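Mediator of RNA polymerase II transcription subunit 6 (Schizosaccharomyces pombe, PDB 4H61) is a subunit of the Mediator complex, the coactivator that carries signals from gene-specific regulators to the RNA polymerase II machinery. Local coordinates at residues E15-Q18 against G22-T25; E45-Q50 against G59-Q64; N95-L100 against R123-T128. All blocks are in the same frame, centred on the assembly; numbering follows the deposited sequence.

Overall arrangement
The three contacts follow one another along the chain, each closing before the next opens. Interaction 1 turns the chain off helix 14-19, and interaction 2 joins the short helices 43-53 and 61-66. Interaction 3 sets the long last modelled helix 115-135 on the antiparallel sheet. Interactions 1 and 3 lie on opposite sides of the centre of the chain, with their centres 31 Å apart. Interaction 2 has its centre 20 Å from that of interaction 1 and 21 Å from that of interaction 3. None touches another, and the nearest atoms of interactions 1 and 2 are about 8 Å apart. Only interaction 1 adds a backbone hydrogen bond between its two segments.

Interaction 1. Residues E15-Q18 against G22-T25; sequences EWVQ and GLRT
Val17 holds its CG1 anti to the backbone N (chi1 178°), and this sets CG1 against Gly22. Leu23 turns CG anti to its own carbonyl carbon (chi1 -69°) and brings CD2 back to the helix. The contact is a helix C-terminal turn. The chain leaves helix 14-19 and is tied back to it by one backbone bond. Gly22 N donates to Val17 O at 2.9 Å, with a nearly straight N-H...O angle of 164°. Donor and acceptor are five residues apart, one more than in the regular alpha-helical pattern. Val17 O therefore has a partner beyond that pattern, where the last carbonyls of a helix begin to run short of donors.

Apolar groups flank this bond. Val17 CG1 lies 3.7 Å from Gly22 CA. The positive phi of Gly22, with its extended psi, is a backbone shape that favours glycine. The other branch, Val17 CG2, meets Leu23 CD2 at 4.2 Å, and the two side chains cross at about a right angle. The same methyl of Leu23 also reaches Trp16. It comes to the edge of the indole, close to the ring plane, and not over a face.

Helix 28-33 continues the packing. Tyr31 meets the Trp16 ring and also touches Val17 and Leu23, while Glu108 lies against both of these aliphatic side chains. Farther along, Arg24 NH2 bonds to Met20 O, and Thr25 OG1 is paired with Trp84 NE1 of strand 83-91. The N-terminal part of the modelled chain is thus joined to its next helix and to the sheet. At the indole edge, Trp16 CZ3 stands 4.1 Å from Leu23 CD2.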
ATOM      1  N   GLU A  15       1.820   6.492  20.621  1.00150.93           N
ATOM      2  CA  GLU A  15       1.083   7.703  20.982  1.00158.45           C
ATOM      3  C   GLU A  15       0.047   8.087  19.928  1.00150.66           C
ATOM      4  O   GLU A  15      -0.887   8.836  20.209  1.00152.21           O
ATOM      5  CB  GLU A  15       2.047   8.871  21.249  1.00169.80           C
ATOM      6  CG  GLU A  15       2.996   9.217  20.093  1.00179.46           C
ATOM      7  CD  GLU A  15       4.276   8.377  20.075  1.00188.69           C
ATOM      8  OE1 GLU A  15       4.252   7.228  20.563  1.00191.70           O
ATOM      9  OE2 GLU A  15       5.310   8.869  19.566  1.00190.70           O
ATOM     10  N   TRP A  16       0.218   7.574  18.715  1.00144.38           N
ATOM     11  CA  TRP A  16      -0.743   7.800  17.643  1.00139.64           C
ATOM     12  C   TRP A  16      -1.857   6.762  17.745  1.00141.95           C
ATOM     13  O   TRP A  16      -3.037   7.072  17.567  1.00139.54           O
ATOM     14  CB  TRP A  16      -0.042   7.700  16.286  1.00130.48           C
ATOM     15  CG  TRP A  16      -0.862   8.136  15.104  1.00130.89           C
ATOM     16  CD1 TRP A  16      -0.827   9.354  14.490  1.00132.48           C
ATOM     17  CD2 TRP A  16      -1.812   7.347  14.370  1.00133.26           C
ATOM     18  NE1 TRP A  16      -1.703   9.378  13.427  1.00133.49           N
ATOM     19  CE2 TRP A  16      -2.317   8.157  13.333  1.00134.58           C
ATOM     20  CE3 TRP A  16      -2.285   6.039  14.494  1.00135.05           C
ATOM     21  CZ2 TRP A  16      -3.274   7.701  12.427  1.00137.59           C
ATOM     22  CZ3 TRP A  16      -3.238   5.587  13.593  1.00137.35           C
ATOM     23  CH2 TRP A  16      -3.721   6.417  12.572  1.00137.69           C
ATOM     24  N   VAL A  17      -1.466   5.526  18.042  1.00143.88           N
ATOM     25  CA  VAL A  17      -2.404   4.418  18.153  1.00148.96           C
ATOM     26  C   VAL A  17      -3.447   4.679  19.235  1.00158.74           C
ATOM     27  O   VAL A  17      -4.643   4.477  19.014  1.00159.44           O
ATOM     28  CB  VAL A  17      -1.674   3.093  18.450  1.00150.08           C
ATOM     29  CG1 VAL A  17      -2.674   1.960  18.619  1.00151.90           C
ATOM     30  CG2 VAL A  17      -0.686   2.776  17.337  1.00145.75           C
ATOM     31  N   GLN A  18      -2.990   5.134  20.398  1.00165.34           N
ATOM     32  CA  GLN A  18      -3.891   5.466  21.496  1.00171.48           C
ATOM     33  C   GLN A  18      -4.809   6.624  21.116  1.00168.19           C
ATOM     34  O   GLN A  18      -5.996   6.619  21.436  1.00170.52           O
ATOM     35  CB  GLN A  18      -3.099   5.802  22.760  1.00181.10           C
ATOM     36  CG  GLN A  18      -2.453   4.597  23.430  1.00190.30           C
ATOM     37  CD  GLN A  18      -1.624   4.979  24.646  1.00200.67           C
ATOM     38  OE1 GLN A  18      -0.934   6.002  24.645  1.00202.80           O
ATOM     39  NE2 GLN A  18      -1.693   4.161  25.693  1.00204.75           N
ATOM     40  N   GLY A  22      -6.809   2.592  18.634  1.00151.98           N
ATOM     41  CA  GLY A  22      -6.294   1.320  18.156  1.00149.31           C
ATOM     42  C   GLY A  22      -6.302   1.195  16.645  1.00146.41           C
ATOM     43  O   GLY A  22      -7.020   1.917  15.949  1.00147.17           O
ATOM     44  N   LEU A  23      -5.507   0.268  16.127  1.00144.19           N
ATOM     45  CA  LEU A  23      -5.400   0.105  14.682  1.00139.63           C
ATOM     46  C   LEU A  23      -6.615  -0.591  14.096  1.00141.34           C
ATOM     47  O   LEU A  23      -7.121  -1.567  14.649  1.00143.29           O
ATOM     48  CB  LEU A  23      -4.130  -0.660  14.298  1.00134.70           C
ATOM     49  CG  LEU A  23      -2.795   0.051  14.518  1.00131.06           C
ATOM     50  CD1 LEU A  23      -1.658  -0.730  13.865  1.00123.55           C
ATOM     51  CD2 LEU A  23      -2.856   1.483  13.994  1.00130.70           C
ATOM     52  N   ARG A  24      -7.074  -0.069  12.966  1.00142.25           N
ATOM     53  CA  ARG A  24      -8.148  -0.683  12.204  1.00144.21           C
ATOM     54  C   ARG A  24      -7.818  -0.544  10.724  1.00139.31           C
ATOM     55  O   ARG A  24      -7.074   0.361  10.336  1.00135.14           O
ATOM     56  CB  ARG A  24      -9.486  -0.007  12.525  1.00149.77           C
ATOM     57  CG  ARG A  24     -10.024  -0.310  13.923  1.00155.47           C
ATOM     58  CD  ARG A  24     -11.151   0.638  14.338  1.00161.66           C
ATOM     59  NE  ARG A  24     -10.667   1.972  14.693  1.00164.81           N
ATOM     60  CZ  ARG A  24     -10.856   3.064  13.954  1.00164.58           C
ATOM     61  NH1 ARG A  24     -11.531   2.988  12.812  1.00164.11           N
ATOM     62  NH2 ARG A  24     -10.375   4.234  14.361  1.00162.25           N
ATOM     63  N   THR A  25      -8.359  -1.444   9.906  1.00140.43           N
ATOM     64  CA  THR A  25      -8.216  -1.371   8.452  1.00136.61           C
ATOM     65  C   THR A  25      -8.572   0.029   7.958  1.00137.81           C
ATOM     66  O   THR A  25      -7.947   0.558   7.038  1.00137.77           O
ATOM     67  CB  THR A  25      -9.124  -2.404   7.754  1.00135.79           C
ATOM     68  OG1 THR A  25      -8.739  -3.723   8.155  1.00137.19           O
ATOM     69  CG2 THR A  25      -9.020  -2.294   6.241  1.00133.93           C
TER

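Interaction 2. Residues E45-Q50 against G59-Q64; sequences EMLKMQ and GDLNSQ
Gln64 N and Ser63 OG both bond to the carbonyl Asp60 O. The hydroxyl, Ser63 OG, donates to Asp60 O at 2.8 Å. The longer bond, Gln64 N to Asp60 O at 3.3 Å, is the first regular turn of helix 61-66. Asp60 is the N-cap of this helix. Its carboxylate answers back: Asp60 OD2 accepts from Ser63 N at 2.9 Å. That donor comes on the anti side of the oxygen and 28° out of the carboxylate plane. The negative charge at this helix start would be favoured by the helix dipole.

The capped turn presents Leu61 and Gln64 to helix 43-53. Leu47 is the one residue of 45-50 that reaches them. Its CD1 does most of the touching, at 3.7 Å from Gln64 CB and 3.9 Å from Leu61 CD1. The side chain of Leu47 meets both partners at a slant. Leu61 comes within range because its CG is anti to the backbone N (chi1 175°). Gln64 bends at chi2, and its OE1 ends 4.1 Å from Leu47 CD2. That oxygen is not left to the methyl alone, since Arg67 NH1 donates to it.

Leu58 touches both Leu47 and Gln64, and Leu68 also lies on Leu47. On the helix 43-53 side, Lys48 NZ forms a long salt bridge with Glu45 OE1, its hydrogen bonds weak; Tyr38 OH also bonds to that oxygen. Between the two segments the contact is mainly aliphatic, without a hydrogen bond or salt bridge. This small surface contact therefore probably rests on dispersion and the hydrophobic effect.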
ATOM      1  N   GLU A  45      -0.603  10.157  -1.361  1.00100.91           N
ATOM      2  CA  GLU A  45      -0.426  11.483  -0.793  1.00107.33           C
ATOM      3  C   GLU A  45      -1.179  12.538  -1.600  1.00110.81           C
ATOM      4  O   GLU A  45      -1.774  13.469  -1.040  1.00112.35           O
ATOM      5  CB  GLU A  45       1.069  11.828  -0.718  1.00101.26           C
ATOM      6  CG  GLU A  45       1.372  13.217  -0.201  1.00100.11           C
ATOM      7  CD  GLU A  45       1.048  13.395   1.272  1.00112.36           C
ATOM      8  OE1 GLU A  45       0.635  12.408   1.929  1.00107.42           O
ATOM      9  OE2 GLU A  45       1.212  14.534   1.772  1.00124.13           O
ATOM     10  N   MET A  46      -1.153  12.383  -2.919  1.00106.17           N
ATOM     11  CA  MET A  46      -1.787  13.350  -3.796  1.00103.42           C
ATOM     12  C   MET A  46      -3.270  13.378  -3.477  1.00108.51           C
ATOM     13  O   MET A  46      -3.873  14.446  -3.346  1.00109.27           O
ATOM     14  CB  MET A  46      -1.548  12.987  -5.260  1.00 99.66           C
ATOM     15  CG  MET A  46      -2.179  13.959  -6.254  1.00109.44           C
ATOM     16  SD  MET A  46      -3.912  13.589  -6.659  1.00131.81           S
ATOM     17  CE  MET A  46      -4.270  14.954  -7.767  1.00144.35           C
ATOM     18  N   LEU A  47      -3.839  12.186  -3.327  1.00107.88           N
ATOM     19  CA  LEU A  47      -5.239  12.035  -2.958  1.00105.04           C
ATOM     20  C   LEU A  47      -5.539  12.613  -1.579  1.00112.43           C
ATOM     21  O   LEU A  47      -6.578  13.245  -1.400  1.00121.55           O
ATOM     22  CB  LEU A  47      -5.650  10.568  -3.021  1.00100.14           C
ATOM     23  CG  LEU A  47      -5.901  10.024  -4.432  1.00110.03           C
ATOM     24  CD1 LEU A  47      -6.061   8.504  -4.446  1.00110.39           C
ATOM     25  CD2 LEU A  47      -7.127  10.682  -5.026  1.00110.63           C
ATOM     26  N   LYS A  48      -4.641  12.407  -0.611  1.00108.61           N
ATOM     27  CA  LYS A  48      -4.890  12.898   0.744  1.00107.60           C
ATOM     28  C   LYS A  48      -5.099  14.402   0.700  1.00114.82           C
ATOM     29  O   LYS A  48      -5.958  14.947   1.394  1.00122.77           O
ATOM     30  CB  LYS A  48      -3.744  12.559   1.709  1.00107.23           C
ATOM     31  CG  LYS A  48      -3.987  13.043   3.156  1.00112.28           C
ATOM     32  CD  LYS A  48      -2.778  12.851   4.086  1.00120.28           C
ATOM     33  CE  LYS A  48      -1.797  14.033   3.998  1.00139.02           C
ATOM     34  NZ  LYS A  48      -0.478  13.811   4.706  1.00145.69           N
ATOM     35  N   MET A  49      -4.326  15.065  -0.151  1.00112.49           N
ATOM     36  CA  MET A  49      -4.337  16.518  -0.191  1.00116.54           C
ATOM     37  C   MET A  49      -5.475  17.116  -1.012  1.00123.27           C
ATOM     38  O   MET A  49      -5.979  18.182  -0.667  1.00128.97           O
ATOM     39  CB  MET A  49      -2.980  17.046  -0.648  1.00112.61           C
ATOM     40  CG  MET A  49      -1.854  16.614   0.271  1.00114.62           C
ATOM     41  SD  MET A  49      -1.611  17.707   1.691  1.00122.12           S
ATOM     42  CE  MET A  49      -2.868  17.162   2.839  1.00237.22           C
ATOM     43  N   GLN A  50      -5.884  16.443  -2.085  1.00120.50           N
ATOM     44  CA  GLN A  50      -7.049  16.906  -2.821  1.00129.07           C
ATOM     45  C   GLN A  50      -8.247  16.846  -1.882  1.00131.11           C
ATOM     46  O   GLN A  50      -9.096  17.737  -1.879  1.00131.25           O
ATOM     47  CB  GLN A  50      -7.301  16.067  -4.077  1.00136.37           C
ATOM     48  CG  GLN A  50      -6.353  16.365  -5.233  1.00144.99           C
ATOM     49  CD  GLN A  50      -6.515  17.767  -5.803  1.00153.32           C
ATOM     50  OE1 GLN A  50      -7.629  18.272  -5.932  1.00156.72           O
ATOM     51  NE2 GLN A  50      -5.395  18.401  -6.152  1.00153.69           N
ATOM     52  N   GLY A  59     -14.184   8.623  -0.975  1.00143.17           N
ATOM     53  CA  GLY A  59     -14.679   7.263  -0.882  1.00141.61           C
ATOM     54  C   GLY A  59     -13.612   6.194  -0.994  1.00139.89           C
ATOM     55  O   GLY A  59     -12.539   6.311  -0.401  1.00145.67           O
ATOM     56  N   ASP A  60     -13.910   5.151  -1.764  1.00134.88           N
ATOM     57  CA  ASP A  60     -13.049   3.975  -1.847  1.00133.17           C
ATOM     58  C   ASP A  60     -11.693   4.295  -2.468  1.00136.70           C
ATOM     59  O   ASP A  60     -11.608   4.676  -3.636  1.00140.62           O
ATOM     60  CB  ASP A  60     -13.742   2.863  -2.632  1.00136.91           C
ATOM     61  CG  ASP A  60     -12.917   1.595  -2.702  1.00144.32           C
ATOM     62  OD1 ASP A  60     -12.874   0.856  -1.696  1.00148.86           O
ATOM     63  OD2 ASP A  60     -12.320   1.328  -3.767  1.00148.10           O
ATOM     64  N   LEU A  61     -10.638   4.132  -1.678  1.00133.25           N
ATOM     65  CA  LEU A  61      -9.288   4.460  -2.112  1.00125.86           C
ATOM     66  C   LEU A  61      -8.869   3.666  -3.341  1.00129.10           C
ATOM     67  O   LEU A  61      -8.385   4.237  -4.321  1.00126.46           O
ATOM     68  CB  LEU A  61      -8.297   4.192  -0.983  1.00121.12           C
ATOM     69  CG  LEU A  61      -6.821   4.371  -1.330  1.00114.79           C
ATOM     70  CD1 LEU A  61      -6.519   5.833  -1.634  1.00112.57           C
ATOM     71  CD2 LEU A  61      -5.949   3.860  -0.207  1.00111.66           C
ATOM     72  N   ASN A  62      -9.052   2.349  -3.278  1.00131.96           N
ATOM     73  CA  ASN A  62      -8.644   1.453  -4.357  1.00129.63           C
ATOM     74  C   ASN A  62      -9.236   1.821  -5.712  1.00129.04           C
ATOM     75  O   ASN A  62      -8.603   1.620  -6.752  1.00130.40           O
ATOM     76  CB  ASN A  62      -9.006   0.009  -4.016  1.00130.35           C
ATOM     77  CG  ASN A  62      -8.257  -0.506  -2.812  1.00133.99           C
ATOM     78  OD1 ASN A  62      -8.861  -0.942  -1.832  1.00139.39           O
ATOM     79  ND2 ASN A  62      -6.931  -0.459  -2.874  1.00131.98           N
ATOM     80  N   SER A  63     -10.451   2.353  -5.709  1.00125.15           N
ATOM     81  CA  SER A  63     -11.058   2.752  -6.967  1.00129.93           C
ATOM     82  C   SER A  63     -10.420   4.051  -7.443  1.00128.08           C
ATOM     83  O   SER A  63     -10.238   4.261  -8.641  1.00133.17           O
ATOM     84  CB  SER A  63     -12.581   2.874  -6.851  1.00132.34           C
ATOM     85  OG  SER A  63     -12.949   3.966  -6.033  1.00139.16           O
ATOM     86  N   GLN A  64     -10.059   4.913  -6.502  1.00123.28           N
ATOM     87  CA  GLN A  64      -9.361   6.144  -6.850  1.00124.14           C
ATOM     88  C   GLN A  64      -7.970   5.868  -7.430  1.00120.10           C
ATOM     89  O   GLN A  64      -7.530   6.544  -8.365  1.00120.49           O
ATOM     90  CB  GLN A  64      -9.267   7.073  -5.639  1.00128.04           C
ATOM     91  CG  GLN A  64     -10.562   7.806  -5.317  1.00136.02           C
ATOM     92  CD  GLN A  64     -10.941   8.827  -6.380  1.00144.41           C
ATOM     93  OE1 GLN A  64     -10.175   9.092  -7.310  1.00146.97           O
ATOM     94  NE2 GLN A  64     -12.128   9.407  -6.244  1.00148.76           N
TER

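Interaction 3. Residues N95-L100 against R123-T128; sequences NEVKPL and RMLNAT
The carbonyl group of Val97 is flat and the ring of Pro99 is puckered, and Leu125 CD1 meets both. It stands over one face of the Val97 group, about 60° out of its plane seen from the oxygen, with Leu125 CD1 3.9 Å from Val97 O. It meets the proline obliquely at its CG-CD side, neither squarely over a face nor in the ring plane. There Leu125 CD1 is 3.6 Å from Pro99 CG and 4.0 Å from Pro99 CD. The two side chains slide past each other in opposite directions. A second flat group, the carbonyl of Met124, sits one residue back in the helix. Thr128 OG1 and Thr128 N reach Met124 O from opposite faces of the carbonyl plane. Thr128 OG1 donates to Met124 O at 2.9 Å, above that plane and not on a lone pair. The threonine hydroxyl is thereby satisfied inside the helix.

Val97 adds its CG1, also 3.9 Å from Leu125 CD1. One methyl is therefore shared by a valine, a proline ring and a backbone oxygen. Leu125 has CG anti to its carbonyl carbon (chi1 -71°) and a nearly extended chi2, which sends CD1 toward the strand. The contact is mainly apolar and largely buried.

Val97 also touches Tyr129, and Pro99 touches Ala121 and Thr122, so the packing extends in both directions along helix 115-135. Glu96 forms a salt bridge to Lys133 farther down that helix. On the sheet side, the backbones of Lys98 and Leu100 bond to Asn90 and Lys88 of strand 83-91. Strand 97-106 thus pairs with its antiparallel neighbour while helix 115-135 packs against its start.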
ATOM      1  N   ASN A  95      -4.667  -1.522 -15.666  1.00128.70           N
ATOM      2  CA  ASN A  95      -4.608  -2.977 -15.679  1.00135.02           C
ATOM      3  C   ASN A  95      -3.301  -3.542 -15.159  1.00136.21           C
ATOM      4  O   ASN A  95      -3.211  -4.732 -14.883  1.00140.33           O
ATOM      5  CB  ASN A  95      -4.836  -3.511 -17.097  1.00139.61           C
ATOM      6  CG  ASN A  95      -6.178  -3.106 -17.664  1.00140.85           C
ATOM      7  OD1 ASN A  95      -7.212  -3.234 -17.004  1.00137.65           O
ATOM      8  ND2 ASN A  95      -6.169  -2.601 -18.893  1.00142.76           N
ATOM      9  N   GLU A  96      -2.277  -2.706 -15.050  1.00134.55           N
ATOM     10  CA  GLU A  96      -0.970  -3.216 -14.663  1.00136.87           C
ATOM     11  C   GLU A  96      -0.373  -2.505 -13.461  1.00135.31           C
ATOM     12  O   GLU A  96      -0.555  -1.300 -13.265  1.00140.11           O
ATOM     13  CB  GLU A  96       0.007  -3.188 -15.836  1.00148.28           C
ATOM     14  CG  GLU A  96      -0.317  -4.194 -16.921  1.00166.20           C
ATOM     15  CD  GLU A  96       0.842  -4.413 -17.869  1.00176.95           C
ATOM     16  OE1 GLU A  96       0.610  -4.965 -18.970  1.00181.46           O
ATOM     17  OE2 GLU A  96       1.982  -4.039 -17.505  1.00175.28           O
ATOM     18  N   VAL A  97       0.357  -3.280 -12.669  1.00121.02           N
ATOM     19  CA  VAL A  97       0.974  -2.794 -11.456  1.00111.04           C
ATOM     20  C   VAL A  97       2.292  -3.536 -11.257  1.00114.87           C
ATOM     21  O   VAL A  97       2.379  -4.730 -11.529  1.00119.79           O
ATOM     22  CB  VAL A  97       0.019  -3.024 -10.271  1.00105.37           C
ATOM     23  CG1 VAL A  97       0.773  -3.349  -9.003  1.00 98.26           C
ATOM     24  CG2 VAL A  97      -0.880  -1.822 -10.089  1.00105.86           C
ATOM     25  N   LYS A  98       3.330  -2.835 -10.815  1.00114.02           N
ATOM     26  CA  LYS A  98       4.591  -3.504 -10.517  1.00108.86           C
ATOM     27  C   LYS A  98       4.884  -3.429  -9.029  1.00110.28           C
ATOM     28  O   LYS A  98       5.097  -2.350  -8.480  1.00112.63           O
ATOM     29  CB  LYS A  98       5.748  -2.924 -11.329  1.00107.66           C
ATOM     30  CG  LYS A  98       7.059  -3.642 -11.072  1.00124.20           C
ATOM     31  CD  LYS A  98       8.212  -3.024 -11.849  1.00138.82           C
ATOM     32  CE  LYS A  98       9.536  -3.719 -11.530  1.00143.96           C
ATOM     33  NZ  LYS A  98       9.846  -3.670 -10.071  1.00149.65           N
ATOM     34  N   PRO A  99       4.871  -4.583  -8.362  1.00113.24           N
ATOM     35  CA  PRO A  99       5.130  -4.639  -6.920  1.00111.21           C
ATOM     36  C   PRO A  99       6.576  -4.269  -6.642  1.00113.20           C
ATOM     37  O   PRO A  99       7.473  -4.825  -7.277  1.00116.39           O
ATOM     38  CB  PRO A  99       4.885  -6.111  -6.573  1.00111.38           C
ATOM     39  CG  PRO A  99       4.044  -6.639  -7.708  1.00117.98           C
ATOM     40  CD  PRO A  99       4.518  -5.897  -8.919  1.00114.65           C
ATOM     41  N   LEU A 100       6.790  -3.336  -5.718  1.00110.62           N
ATOM     42  CA  LEU A 100       8.126  -2.831  -5.422  1.00106.09           C
ATOM     43  C   LEU A 100       8.652  -3.399  -4.115  1.00107.15           C
ATOM     44  O   LEU A 100       9.732  -3.990  -4.083  1.00111.24           O
ATOM     45  CB  LEU A 100       8.125  -1.302  -5.382  1.00100.01           C
ATOM     46  CG  LEU A 100       7.843  -0.692  -6.753  1.00104.74           C
ATOM     47  CD1 LEU A 100       7.865   0.851  -6.721  1.00 98.70           C
ATOM     48  CD2 LEU A 100       8.839  -1.263  -7.753  1.00100.73           C
ATOM     49  N   ARG A 123       5.057 -12.620  -8.962  1.00120.98           N
ATOM     50  CA  ARG A 123       4.793 -13.884  -9.634  1.00123.69           C
ATOM     51  C   ARG A 123       3.290 -14.121  -9.774  1.00125.00           C
ATOM     52  O   ARG A 123       2.820 -14.659 -10.785  1.00122.62           O
ATOM     53  CB  ARG A 123       5.465 -15.044  -8.912  1.00123.41           C
ATOM     54  CG  ARG A 123       6.896 -15.238  -9.337  1.00134.51           C
ATOM     55  CD  ARG A 123       7.457 -16.552  -8.830  1.00147.88           C
ATOM     56  NE  ARG A 123       8.818 -16.775  -9.321  1.00162.38           N
ATOM     57  CZ  ARG A 123       9.842 -17.128  -8.549  1.00168.62           C
ATOM     58  NH1 ARG A 123       9.661 -17.303  -7.244  1.00168.10           N
ATOM     59  NH2 ARG A 123      11.046 -17.310  -9.080  1.00169.70           N
ATOM     60  N   MET A 124       2.542 -13.703  -8.760  1.00120.35           N
ATOM     61  CA  MET A 124       1.096 -13.794  -8.807  1.00123.39           C
ATOM     62  C   MET A 124       0.578 -12.886  -9.920  1.00127.12           C
ATOM     63  O   MET A 124      -0.243 -13.297 -10.747  1.00121.13           O
ATOM     64  CB  MET A 124       0.497 -13.380  -7.464  1.00119.24           C
ATOM     65  CG  MET A 124      -1.003 -13.595  -7.371  1.00112.99           C
ATOM     66  SD  MET A 124      -1.692 -12.782  -5.926  1.00156.75           S
ATOM     67  CE  MET A 124      -1.560 -11.074  -6.426  1.00117.72           C
ATOM     68  N   LEU A 125       1.081 -11.655  -9.938  1.00123.11           N
ATOM     69  CA  LEU A 125       0.636 -10.676 -10.917  1.00118.96           C
ATOM     70  C   LEU A 125       1.060 -11.042 -12.333  1.00121.34           C
ATOM     71  O   LEU A 125       0.256 -10.945 -13.260  1.00125.09           O
ATOM     72  CB  LEU A 125       1.098  -9.267 -10.541  1.00116.79           C
ATOM     73  CG  LEU A 125       0.347  -8.701  -9.330  1.00117.70           C
ATOM     74  CD1 LEU A 125       0.790  -7.290  -9.005  1.00119.13           C
ATOM     75  CD2 LEU A 125      -1.154  -8.744  -9.562  1.00117.66           C
ATOM     76  N   ASN A 126       2.306 -11.474 -12.499  1.00117.37           N
ATOM     77  CA  ASN A 126       2.780 -11.913 -13.808  1.00123.04           C
ATOM     78  C   ASN A 126       1.890 -12.997 -14.408  1.00127.66           C
ATOM     79  O   ASN A 126       1.504 -12.921 -15.575  1.00115.36           O
ATOM     80  CB  ASN A 126       4.218 -12.427 -13.736  1.00124.85           C
ATOM     81  CG  ASN A 126       5.222 -11.314 -13.564  1.00130.41           C
ATOM     82  OD1 ASN A 126       4.976 -10.171 -13.953  1.00129.94           O
ATOM     83  ND2 ASN A 126       6.367 -11.640 -12.976  1.00135.31           N
ATOM     84  N   ALA A 127       1.567 -14.006 -13.604  1.00134.84           N
ATOM     85  CA  ALA A 127       0.733 -15.100 -14.080  1.00131.94           C
ATOM     86  C   ALA A 127      -0.638 -14.571 -14.481  1.00131.86           C
ATOM     87  O   ALA A 127      -1.187 -14.960 -15.514  1.00134.14           O
ATOM     88  CB  ALA A 127       0.600 -16.168 -13.018  1.00127.25           C
ATOM     89  N   THR A 128      -1.179 -13.674 -13.662  1.00126.93           N
ATOM     90  CA  THR A 128      -2.453 -13.038 -13.964  1.00126.88           C
ATOM     91  C   THR A 128      -2.371 -12.276 -15.286  1.00130.02           C
ATOM     92  O   THR A 128      -3.178 -12.488 -16.189  1.00129.63           O
ATOM     93  CB  THR A 128      -2.876 -12.062 -12.848  1.00123.86           C
ATOM     94  OG1 THR A 128      -3.004 -12.774 -11.616  1.00133.67           O
ATOM     95  CG2 THR A 128      -4.209 -11.409 -13.183  1.00115.21           C
TER